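Local atomic coordinates of RPA0582 (Rhodopseudomonas palustris, PDB entry 3HHL), a protein that is of unknown function but belongs to the DUF1330 family and adopts the dimeric alpha-beta-barrel type of fold. Residues A93-P96 with A100-E103. Numbering follows the deposited sequence.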
# COMPACT_ATOMS: atom_id res chain seq x y z
N ALA C 93 -3.64 4.18 8.94
CA ALA C 93 -3.93 4.68 10.29
C ALA C 93 -3.03 5.88 10.42
O ALA C 93 -1.85 5.80 10.10
CB ALA C 93 -3.60 3.60 11.37
N GLU C 94 -3.56 7.00 10.89
CA GLU C 94 -2.73 8.16 11.24
C GLU C 94 -2.51 8.21 12.75
O GLU C 94 -3.43 7.95 13.51
CB GLU C 94 -3.45 9.43 10.81
CG GLU C 94 -2.90 10.71 11.39
CD GLU C 94 -3.37 11.97 10.65
OE1 GLU C 94 -3.67 11.85 9.43
OE2 GLU C 94 -3.42 13.06 11.30
N TYR C 95 -1.31 8.56 13.19
CA TYR C 95 -1.06 8.86 14.60
C TYR C 95 -0.42 10.22 14.64
O TYR C 95 0.21 10.61 13.70
CB TYR C 95 -0.18 7.80 15.24
CG TYR C 95 -0.79 6.41 15.15
CD1 TYR C 95 -0.72 5.69 13.97
CD2 TYR C 95 -1.42 5.82 16.24
CE1 TYR C 95 -1.25 4.42 13.85
CE2 TYR C 95 -1.97 4.54 16.14
CZ TYR C 95 -1.88 3.86 14.93
OH TYR C 95 -2.44 2.60 14.75
N PRO C 96 -0.60 10.97 15.73
CA PRO C 96 -0.16 12.35 15.66
C PRO C 96 1.34 12.48 15.85
O PRO C 96 1.93 13.55 15.60
CB PRO C 96 -0.95 13.01 16.79
CG PRO C 96 -1.32 11.92 17.69
CD PRO C 96 -1.45 10.72 16.91
N ALA C 100 3.08 8.67 20.09
CA ALA C 100 1.73 8.19 20.35
C ALA C 100 1.70 6.71 20.01
O ALA C 100 1.10 5.91 20.73
CB ALA C 100 0.69 8.95 19.55
N PHE C 101 2.35 6.35 18.92
CA PHE C 101 2.34 5.00 18.45
C PHE C 101 3.12 4.09 19.38
O PHE C 101 2.72 2.95 19.59
CB PHE C 101 2.95 4.93 17.05
CG PHE C 101 2.87 3.58 16.42
CD1 PHE C 101 1.81 3.22 15.63
CD2 PHE C 101 3.86 2.64 16.64
CE1 PHE C 101 1.73 1.95 15.05
CE2 PHE C 101 3.78 1.38 16.07
CZ PHE C 101 2.74 1.05 15.28
N VAL C 102 4.23 4.57 19.92
CA VAL C 102 5.00 3.77 20.87
C VAL C 102 4.19 3.55 22.16
O VAL C 102 4.14 2.43 22.73
CB VAL C 102 6.38 4.42 21.13
CG1 VAL C 102 7.08 3.79 22.31
CG2 VAL C 102 7.24 4.32 19.90
N GLU C 103 3.48 4.57 22.59
CA GLU C 103 2.73 4.46 23.82
C GLU C 103 1.66 3.38 23.65
O GLU C 103 1.41 2.60 24.56
CB GLU C 103 2.13 5.81 24.23
CG GLU C 103 3.15 6.78 24.82
CD GLU C 103 3.88 6.20 26.01
OE1 GLU C 103 3.23 5.50 26.82
OE2 GLU C 103 5.10 6.46 26.14
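Tyr95 holds CG anti to its own carbonyl carbon (chi1 -59°), while Phe101 carries CG opposite the backbone N (chi1 -175°). These torsions bring the two rings together between the end of strand 89-95 and helix 98-106. The pair is T-shaped. Phe101 points the CD1 corner of its edge at the middle of one face of Tyr95, and the planes stand at 87°. The ring centroids are 5.1 Å apart. The closest approach is from Phe101 CD1 to Tyr95 CE1, 3.7 Å. CD1 lies over the centre of the tyrosine ring, so it is at a similar distance from all the carbons round that ring. Phe101 CE1 follows it, 4.1 Å from both CE1 and CZ of Tyr95.

A smaller apolar contact lies nearer the turn. The Pro96 ring rests against the methyl group of Ala100, with Pro96 CD 3.8 Å from Ala100 CB. No hydrogen bond joins the two segments. Ser97 OG, in the short link between them, accepts a hydrogen bond from Ala100 N near the start of the helix.

Both aromatic rings are buried and also touch Ile25 and Met27 of the adjacent strand 25-33. Phe101 meets the ring of Phe16 as well. The contact thus packs a helix on one face of the four-stranded antiparallel sheet, as in the alpha-beta sandwich of dimeric alpha-beta-barrel proteins.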